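Local coordinates for protein Glucanase/chitosanase (Paenibacillus fukuinensis, PDB 4ZZ5) that binds chitosan through this CBM32 beta-sandwich module, one piece of a larger enzyme that probably hydrolyses chitosan and beta-glucans, at residues A[70-75]-A[118-123]; A[17-22]-A[46-51]; A[74-79]-A[90-95]. One frame throughout, in Å; residues are numbered along the deposited sequence. Where two conformers were deposited one is given.

Contact 1. Residues A[70-75]-A[118-123]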
loop_
_atom_site.group_PDB
_atom_site.type_symbol
_atom_site.label_atom_id
_atom_site.label_comp_id
_atom_site.label_asym_id
_atom_site.label_seq_id
_atom_site.Cartn_x
_atom_site.Cartn_y
_atom_site.Cartn_z
ATOM N N ALA A 70 5.685 -10.290 7.820
ATOM C CA ALA A 70 6.367 -9.017 8.032
ATOM C C ALA A 70 5.306 -7.856 7.880
ATOM O O ALA A 70 5.345 -7.127 6.851
ATOM C CB ALA A 70 7.543 -8.920 7.142
ATOM N N TYR A 71 4.463 -7.688 8.803
ATOM C CA TYR A 71 3.436 -6.697 8.725
ATOM C C TYR A 71 3.805 -5.408 9.468
ATOM O O TYR A 71 4.806 -5.383 10.217
ATOM C CB TYR A 71 2.063 -7.195 9.217
ATOM C CG TYR A 71 1.918 -7.519 10.689
ATOM C CD1 TYR A 71 2.278 -8.813 11.208
ATOM C CD2 TYR A 71 1.437 -6.603 11.542
ATOM C CE1 TYR A 71 2.044 -9.062 12.576
ATOM C CE2 TYR A 71 1.265 -6.878 12.911
ATOM C CZ TYR A 71 1.605 -8.115 13.361
ATOM O OH TYR A 71 1.396 -8.412 14.755
ATOM N N ALA A 72 3.036 -4.347 9.267
ATOM C CA ALA A 72 3.202 -3.068 9.961
ATOM C C ALA A 72 2.246 -2.980 11.106
ATOM O O ALA A 72 1.014 -3.133 10.918
ATOM C CB ALA A 72 2.940 -1.893 9.038
ATOM N N THR A 73 2.739 -2.695 12.320
ATOM C CA THR A 73 1.899 -2.295 13.384
ATOM C C THR A 73 1.447 -0.824 13.340
ATOM O O THR A 73 0.415 -0.444 13.840
ATOM C CB THR A 73 2.518 -2.582 14.782
ATOM O OG1 THR A 73 3.679 -1.823 14.937
ATOM C CG2 THR A 73 2.823 -4.064 14.933
ATOM N N ALA A 74 2.293 0.006 12.687
ATOM C CA ALA A 74 1.956 1.419 12.432
ATOM C C ALA A 74 2.154 1.738 10.962
ATOM O O ALA A 74 3.189 1.456 10.420
ATOM C CB ALA A 74 2.794 2.393 13.258
ATOM N N TYR A 75 1.094 2.275 10.402
ATOM C CA TYR A 75 1.170 2.724 8.960
ATOM C C TYR A 75 0.055 3.663 8.786
ATOM O O TYR A 75 -0.911 3.792 9.552
ATOM C CB TYR A 75 1.029 1.500 8.018
ATOM C CG TYR A 75 -0.288 0.771 8.102
ATOM C CD1 TYR A 75 -1.357 1.126 7.291
ATOM C CD2 TYR A 75 -0.436 -0.325 8.960
ATOM C CE1 TYR A 75 -2.573 0.442 7.364
ATOM C CE2 TYR A 75 -1.636 -1.030 9.019
ATOM C CZ TYR A 75 -2.673 -0.586 8.238
ATOM O OH TYR A 75 -3.936 -1.293 8.282
ATOM N N VAL A 118 0.475 3.136 0.814
ATOM C CA VAL A 118 0.706 2.599 2.209
ATOM C C VAL A 118 2.038 3.101 2.633
ATOM O O VAL A 118 3.037 2.783 1.949
ATOM C CB VAL A 118 0.635 1.073 2.206
ATOM C CG1 VAL A 118 0.993 0.548 3.626
ATOM C CG2 VAL A 118 -0.733 0.557 1.788
ATOM N N TYR A 119 2.081 3.851 3.709
ATOM C CA TYR A 119 3.323 4.385 4.270
ATOM C C TYR A 119 3.499 3.735 5.631
ATOM O O TYR A 119 2.759 4.029 6.556
ATOM C CB TYR A 119 3.198 5.917 4.322
ATOM C CG TYR A 119 4.459 6.582 4.743
ATOM C CD1 TYR A 119 5.543 6.799 3.883
ATOM C CD2 TYR A 119 4.607 7.042 6.026
ATOM C CE1 TYR A 119 6.720 7.415 4.290
ATOM C CE2 TYR A 119 5.804 7.655 6.420
ATOM C CZ TYR A 119 6.820 7.810 5.573
ATOM O OH TYR A 119 7.948 8.426 6.105
ATOM N N ALA A 120 4.416 2.811 5.697
ATOM C CA ALA A 120 4.584 1.905 6.831
ATOM C C ALA A 120 5.772 2.375 7.664
ATOM O O ALA A 120 6.884 2.610 7.190
ATOM C CB ALA A 120 4.826 0.521 6.338
ATOM N N THR A 121 5.543 2.490 8.958
ATOM C CA THR A 121 6.543 3.189 9.835
ATOM C C THR A 121 6.928 2.380 11.044
ATOM O O THR A 121 8.071 2.680 11.533
ATOM C CB THR A 121 6.005 4.548 10.294
ATOM O OG1 THR A 121 4.750 4.432 10.943
ATOM C CG2 THR A 121 5.839 5.483 9.101
ATOM N N THR A 122 6.175 1.423 11.554
ATOM C CA THR A 122 6.674 0.491 12.636
ATOM C C THR A 122 6.366 -0.890 12.197
ATOM O O THR A 122 5.222 -1.243 11.853
ATOM C CB THR A 122 6.041 0.785 13.962
ATOM O OG1 THR A 122 6.328 2.127 14.360
ATOM C CG2 THR A 122 6.565 -0.191 15.069
ATOM N N ARG A 123 7.363 -1.716 12.215
ATOM C CA ARG A 123 7.332 -3.139 11.888
ATOM C C ARG A 123 6.849 -3.953 13.057
ATOM O O ARG A 123 7.239 -3.723 14.234
ATOM C CB ARG A 123 8.687 -3.631 11.525
ATOM C CG ARG A 123 9.382 -2.999 10.299
ATOM C CD ARG A 123 10.813 -3.529 10.184
ATOM N NE ARG A 123 11.618 -2.886 11.262
ATOM C CZ ARG A 123 12.900 -3.231 11.578
ATOM N NH1 ARG A 123 13.525 -4.131 10.907
ATOM N NH2 ARG A 123 13.445 -2.469 12.557
#
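A74 and T122 face each other as an antiparallel hydrogen-bonded pair, and their two carbonyls collect the polar links. A74 O accepts from T121 N at 3.0 Å and from T122 N at 3.2 Å; both bonds are nearly straight and arrive on the same face of the carbonyl plane. A74 N gives an almost linear bond of 3.3 Å to T122 O, which T73 N also reaches, at 2.9 Å, through a weak, bent one. The tightly enclosed part is the buried side, of A72, Y75 and A120. Y75 CB sits 3.4 Å from Y119 O, and A72 CB meets A120 CB at 4.1 Å. With chi1 at 63°, CG of Y75 stands between its own backbone N and carbonyl carbon, which leads the ring away from A120; V118 CG1 touches it obliquely, W67 meets it, and D104 binds its OH. The side of T73, A74 and T122 opens to solvent: T73 OG1 comes within 3.3 Å of T122 CG2, the side chains slanting across each other, and A74 CB rests 3.7 Å from CB of the exposed T122. R123 turns away, its NH1 bonded to Y127 O. T73 and A74 against T122, and T121 and T122 against A74, make two classic beta bulges where both chains turn a corner, as strand 75-80 begins and strand 115-123 breaks, in the five-stranded sheet of the CBM32 beta-sandwich.

Contact 2. Residues A[17-22]-A[46-51]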
loop_
_atom_site.group_PDB
_atom_site.type_symbol
_atom_site.label_atom_id
_atom_site.label_comp_id
_atom_site.label_asym_id
_atom_site.label_seq_id
_atom_site.Cartn_x
_atom_site.Cartn_y
_atom_site.Cartn_z
ATOM N N THR A 17 7.607 1.654 -5.329
ATOM C CA THR A 17 7.917 1.319 -3.945
ATOM C C THR A 17 9.138 2.018 -3.482
ATOM O O THR A 17 10.052 2.404 -4.272
ATOM C CB THR A 17 8.064 -0.221 -3.784
ATOM O OG1 THR A 17 9.157 -0.737 -4.572
ATOM C CG2 THR A 17 6.819 -0.950 -4.133
ATOM N N SER A 18 9.296 2.152 -2.175
ATOM C CA SER A 18 10.520 2.684 -1.642
ATOM C C SER A 18 11.723 1.778 -1.813
ATOM O O SER A 18 12.856 2.231 -2.132
ATOM C CB SER A 18 10.374 2.904 -0.145
ATOM O OG SER A 18 9.831 1.728 0.498
ATOM N N SER A 19 11.522 0.486 -1.744
ATOM C CA SER A 19 12.583 -0.532 -1.856
ATOM C C SER A 19 11.920 -1.829 -2.150
ATOM O O SER A 19 10.721 -2.023 -1.972
ATOM C CB SER A 19 13.399 -0.630 -0.609
ATOM O OG SER A 19 12.697 -1.099 0.473
ATOM N N ILE A 20 12.739 -2.802 -2.550
ATOM C CA ILE A 20 12.335 -4.221 -2.730
ATOM C C ILE A 20 13.372 -5.112 -2.086
ATOM O O ILE A 20 14.560 -4.803 -1.994
ATOM C CB ILE A 20 12.130 -4.596 -4.140
ATOM C CG1 ILE A 20 13.435 -4.767 -4.911
ATOM C CG2 ILE A 20 11.092 -3.712 -4.817
ATOM C CD1 ILE A 20 13.260 -5.311 -6.306
ATOM N N GLU A 21 12.909 -6.238 -1.593
ATOM C CA GLU A 21 13.823 -7.180 -0.909
ATOM C C GLU A 21 14.650 -7.899 -1.919
ATOM O O GLU A 21 15.878 -8.090 -1.592
ATOM C CB GLU A 21 12.954 -8.174 -0.194
ATOM C CG GLU A 21 13.650 -9.331 0.603
ATOM C CD GLU A 21 12.543 -10.302 1.193
ATOM O OE1 GLU A 21 11.682 -10.764 0.465
ATOM O OE2 GLU A 21 12.562 -10.677 2.346
ATOM N N THR A 22 14.099 -8.297 -3.004
ATOM C CA THR A 22 14.729 -9.209 -4.004
ATOM C C THR A 22 13.935 -9.118 -5.289
ATOM O O THR A 22 12.706 -8.794 -5.220
ATOM C CB THR A 22 14.744 -10.661 -3.431
ATOM O OG1 THR A 22 15.666 -11.413 -4.175
ATOM C CG2 THR A 22 13.536 -11.301 -3.450
ATOM N N SER A 46 13.872 1.896 8.705
ATOM C CA SER A 46 13.450 2.953 7.785
ATOM C C SER A 46 11.899 2.825 7.551
ATOM O O SER A 46 11.504 1.683 7.289
ATOM C CB SER A 46 14.129 2.752 6.403
ATOM O OG SER A 46 13.606 3.655 5.458
ATOM N N PRO A 47 11.182 3.892 7.333
ATOM C CA PRO A 47 9.836 3.791 6.725
ATOM C C PRO A 47 9.968 3.191 5.345
ATOM O O PRO A 47 10.985 3.291 4.663
ATOM C CB PRO A 47 9.330 5.223 6.591
ATOM C CG PRO A 47 10.188 5.967 7.663
ATOM C CD PRO A 47 11.493 5.262 7.709
ATOM N N GLN A 48 8.901 2.461 4.921
ATOM C CA GLN A 48 8.815 1.960 3.599
ATOM C C GLN A 48 7.435 2.222 3.060
ATOM O O GLN A 48 6.500 2.480 3.823
ATOM C CB GLN A 48 9.110 0.427 3.578
ATOM C CG GLN A 48 10.419 0.033 4.161
ATOM C CD GLN A 48 11.621 0.362 3.319
ATOM O OE1 GLN A 48 11.568 0.652 2.143
ATOM N NE2 GLN A 48 12.807 0.164 3.893
ATOM N N TRP A 49 7.277 2.167 1.754
ATOM C CA TRP A 49 6.014 2.508 1.128
ATOM C C TRP A 49 5.833 1.860 -0.188
ATOM O O TRP A 49 6.783 1.471 -0.878
ATOM C CB TRP A 49 5.846 4.039 1.081
ATOM C CG TRP A 49 6.938 4.786 0.374
ATOM C CD1 TRP A 49 7.888 5.514 0.988
ATOM C CD2 TRP A 49 7.169 4.913 -1.073
ATOM N NE1 TRP A 49 8.732 6.057 0.018
ATOM C CE2 TRP A 49 8.340 5.676 -1.201
ATOM C CE3 TRP A 49 6.516 4.437 -2.178
ATOM C CZ2 TRP A 49 8.857 5.960 -2.503
ATOM C CZ3 TRP A 49 7.063 4.724 -3.460
ATOM C CH2 TRP A 49 8.207 5.476 -3.554
ATOM N N ILE A 50 4.544 1.760 -0.564
ATOM C CA ILE A 50 4.151 1.324 -1.881
ATOM C C ILE A 50 3.014 2.228 -2.311
ATOM O O ILE A 50 2.085 2.472 -1.502
ATOM C CB ILE A 50 3.717 -0.163 -1.909
ATOM C CG1 ILE A 50 3.161 -0.554 -3.258
ATOM C CG2 ILE A 50 2.729 -0.531 -0.823
ATOM C CD1 ILE A 50 3.103 -2.055 -3.437
ATOM N N TYR A 51 3.030 2.726 -3.528
ATOM C CA TYR A 51 1.857 3.463 -4.058
ATOM C C TYR A 51 1.393 2.872 -5.335
ATOM O O TYR A 51 2.182 2.225 -6.109
ATOM C CB TYR A 51 2.075 4.977 -4.143
ATOM C CG TYR A 51 3.015 5.538 -5.165
ATOM C CD1 TYR A 51 2.637 5.532 -6.503
ATOM C CD2 TYR A 51 4.160 6.148 -4.798
ATOM C CE1 TYR A 51 3.577 6.160 -7.428
ATOM C CE2 TYR A 51 5.031 6.743 -5.695
ATOM C CZ TYR A 51 4.684 6.686 -6.990
ATOM O OH TYR A 51 5.574 7.280 -7.941
#
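Q48 opens the contact with its side-chain oxygen, which two serine hydroxyls grip. The Q48 side chain bends at chi2 (-73°), bringing OE1 to within 2.6 Å of S18 OG and 2.7 Å of S19 OG, both donors. S18 OG lies only modestly off the plane of the amide, whereas S19 OG stands well above it, 56° out. W49 N donates to S18 OG at 2.9 Å, the hydroxyl taking the place of a backbone carbonyl. In turn S18 N donates to W49 O, likewise at 2.9 Å, and this oxygen lies 3.3 Å from T17 CA. The indole of W49 covers this corner with one face: S18 CB makes a CH-pi contact 3.6 Å from the centroid of the five-membered ring, almost on its normal, while T17 C sits 3.4 Å above the plane, toward the rim. With an alanine here the indole face is lost, which is likely to leave S18 CB and the T17 carbonyl carbon uncovered and R117 without this cation-pi partner. I50 completes the run, its CG1 3.8 Å from CG2 of T17, the two side chains lying alongside and pointing the same way, next to W39. T17 ends the short outermost strand 15-17, which lies against strand 48-54; on its far side strand 48-54 pairs with strand 115-123, where I50 touches V118.

Contact 3. Residues A[74-79]-A[90-95]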
loop_
_atom_site.group_PDB
_atom_site.type_symbol
_atom_site.label_atom_id
_atom_site.label_comp_id
_atom_site.label_asym_id
_atom_site.label_seq_id
_atom_site.Cartn_x
_atom_site.Cartn_y
_atom_site.Cartn_z
ATOM N N ALA A 74 2.293 0.006 12.687
ATOM C CA ALA A 74 1.956 1.419 12.432
ATOM C C ALA A 74 2.154 1.738 10.962
ATOM O O ALA A 74 3.189 1.456 10.420
ATOM C CB ALA A 74 2.794 2.393 13.258
ATOM N N TYR A 75 1.094 2.275 10.402
ATOM C CA TYR A 75 1.170 2.724 8.960
ATOM C C TYR A 75 0.055 3.663 8.786
ATOM O O TYR A 75 -0.911 3.792 9.552
ATOM C CB TYR A 75 1.029 1.500 8.018
ATOM C CG TYR A 75 -0.288 0.771 8.102
ATOM C CD1 TYR A 75 -1.357 1.126 7.291
ATOM C CD2 TYR A 75 -0.436 -0.325 8.960
ATOM C CE1 TYR A 75 -2.573 0.442 7.364
ATOM C CE2 TYR A 75 -1.636 -1.030 9.019
ATOM C CZ TYR A 75 -2.673 -0.586 8.238
ATOM O OH TYR A 75 -3.936 -1.293 8.282
ATOM N N SER A 76 0.160 4.346 7.650
ATOM C CA SER A 76 -0.917 5.204 7.155
ATOM C C SER A 76 -1.318 4.844 5.753
ATOM O O SER A 76 -0.499 4.280 4.966
ATOM C CB SER A 76 -0.576 6.605 7.231
ATOM O OG SER A 76 0.556 6.897 6.488
ATOM N N ILE A 77 -2.556 5.090 5.383
ATOM C CA ILE A 77 -3.046 5.132 4.018
ATOM C C ILE A 77 -3.134 6.566 3.624
ATOM O O ILE A 77 -3.670 7.406 4.361
ATOM C CB ILE A 77 -4.397 4.474 3.874
ATOM C CG1 ILE A 77 -4.431 3.058 4.386
ATOM C CG2 ILE A 77 -4.848 4.520 2.444
ATOM C CD1 ILE A 77 -3.491 2.121 3.768
ATOM N N GLN A 78 -2.563 6.909 2.460
ATOM C CA GLN A 78 -2.472 8.294 1.995
ATOM C C GLN A 78 -2.936 8.390 0.540
ATOM O O GLN A 78 -2.803 7.381 -0.202
ATOM C CB GLN A 78 -1.046 8.765 2.076
ATOM C CG GLN A 78 -0.400 8.469 3.451
ATOM C CD GLN A 78 0.946 9.030 3.545
ATOM O OE1 GLN A 78 1.809 8.854 2.669
ATOM N NE2 GLN A 78 1.285 9.501 4.705
ATOM N N VAL A 79 -3.378 9.537 0.157
ATOM C CA VAL A 79 -3.784 9.809 -1.228
ATOM C C VAL A 79 -3.038 10.967 -1.736
ATOM O O VAL A 79 -2.574 11.849 -1.063
ATOM C CB VAL A 79 -5.326 9.980 -1.375
ATOM C CG1 VAL A 79 -6.056 8.800 -0.888
ATOM C CG2 VAL A 79 -5.819 11.260 -0.663
ATOM N N TRP A 90 1.227 14.084 -0.503
ATOM C CA TRP A 90 0.422 13.019 0.089
ATOM C C TRP A 90 -0.421 13.541 1.229
ATOM O O TRP A 90 0.056 14.425 2.001
ATOM C CB TRP A 90 1.331 11.901 0.624
ATOM C CG TRP A 90 2.116 11.209 -0.476
ATOM C CD1 TRP A 90 3.446 11.382 -0.700
ATOM C CD2 TRP A 90 1.598 10.282 -1.400
ATOM N NE1 TRP A 90 3.749 10.588 -1.796
ATOM C CE2 TRP A 90 2.682 9.921 -2.243
ATOM C CE3 TRP A 90 0.361 9.729 -1.633
ATOM C CZ2 TRP A 90 2.468 9.039 -3.303
ATOM C CZ3 TRP A 90 0.186 8.875 -2.660
ATOM C CH2 TRP A 90 1.257 8.534 -3.525
ATOM N N THR A 91 -1.602 13.011 1.353
ATOM C CA THR A 91 -2.558 13.338 2.428
ATOM C C THR A 91 -2.939 12.054 3.105
ATOM O O THR A 91 -3.517 11.139 2.493
ATOM C CB THR A 91 -3.771 14.027 1.818
ATOM O OG1 THR A 91 -3.388 15.206 1.220
ATOM C CG2 THR A 91 -4.786 14.320 2.973
ATOM N N THR A 92 -2.716 11.944 4.435
ATOM C CA THR A 92 -3.165 10.822 5.199
ATOM C C THR A 92 -4.672 10.744 5.336
ATOM O O THR A 92 -5.259 11.756 5.838
ATOM C CB THR A 92 -2.507 10.744 6.597
ATOM O OG1 THR A 92 -1.083 10.555 6.344
ATOM C CG2 THR A 92 -3.024 9.662 7.425
ATOM N N VAL A 93 -5.270 9.659 5.004
ATOM C CA VAL A 93 -6.698 9.419 5.152
ATOM C C VAL A 93 -7.016 8.470 6.231
ATOM O O VAL A 93 -8.175 8.364 6.679
ATOM C CB VAL A 93 -7.367 9.014 3.809
ATOM C CG1 VAL A 93 -7.179 10.046 2.758
ATOM C CG2 VAL A 93 -6.919 7.649 3.309
ATOM N N TYR A 94 -6.067 7.698 6.715
ATOM C CA TYR A 94 -6.199 6.720 7.763
ATOM C C TYR A 94 -4.867 6.452 8.331
ATOM O O TYR A 94 -3.884 6.304 7.580
ATOM C CB TYR A 94 -6.761 5.395 7.261
ATOM C CG TYR A 94 -6.780 4.293 8.280
ATOM C CD1 TYR A 94 -7.790 4.165 9.273
ATOM C CD2 TYR A 94 -5.760 3.387 8.334
ATOM C CE1 TYR A 94 -7.764 3.125 10.187
ATOM C CE2 TYR A 94 -5.752 2.334 9.249
ATOM C CZ TYR A 94 -6.780 2.250 10.173
ATOM O OH TYR A 94 -6.696 1.186 11.089
ATOM N N SER A 95 -4.723 6.255 9.660
ATOM C CA SER A 95 -3.520 5.676 10.195
ATOM C C SER A 95 -3.826 4.861 11.446
ATOM O O SER A 95 -4.948 5.021 12.055
ATOM C CB SER A 95 -2.440 6.717 10.465
ATOM O OG SER A 95 -2.707 7.473 11.581
HETATM O O HOH W 1 -5.711 -1.198 10.388
HETATM O O HOH W 2 -2.353 14.970 -1.273
#
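Q78 runs extended beyond CG (chi2 -175°), and T92 carries OG1 beside its own backbone N, so that the amide of one spans to the hydroxyl of the other: Q78 NE2 donates to T92 OG1 at 3.1 Å, tilted slightly from the amide plane. Y94, with CG opposite its backbone N (chi1 174°), swings its ring the other way, toward Y75. The amide of Q78 also neighbours W90: OE1 is 3.7 Å from W90 CB, and the amide and indole planes differ by only 17°. R117, on the adjoining strand, binds OE1 and makes a cation-pi contact with W90, joining the two side chains through one guanidinium. The opposite face of the hairpin is largely apolar at its centre. V93 turns CG1 to V79 CG2 at 3.9 Å and CG2 to I77 CG2, while Y75 CE1 comes to the edge of the Y94 ring, 4.2 Å from CE2. Beyond that touch one water bridges the phenols, 2.8 Å from Y75 OH, which D104 also holds, and 2.7 Å from Y94 OH. Between the faces, I77 O takes a short bond from V93 N, 2.8 Å and in the carbonyl plane, and a weak one from Y94 N, 3.4 Å: a classic beta bulge that shifts the register by one. V79 and T91 exchange both backbone bonds past it, and a second water links V79 O with T91 OG1. Strand 91-96 is outermost in its five-stranded sheet; strand 75-80 lies between it and strand 115-123, and the I77, V79, V93 and Y94 side chains pack on strands 57-67 and 103-113 of the other sheet.

How the contacts relate
All three contacts belong to one five-stranded sheet, ordered 15-17, 48-54, 115-123, 75-80, 91-96. Contact 2 joins its first two strands, contact 1 the middle strand 115-123 to the start of 75-80 and its preceding loop, and contact 3 the last two. Centres lie about 11 Å apart for contacts 1 and 2 and for contacts 1 and 3, and about 15 Å for contacts 2 and 3, where Y51 still meets W90. Contact 2 closes along the chain before the others open; contacts 1 and 3 share A74 and Y75. Strand 115-123 bonds to both neighbours, A120 N to Q48 O and Y119 O to S76 N, so chain-distant pieces form one layer of the chitosan-binding sandwich.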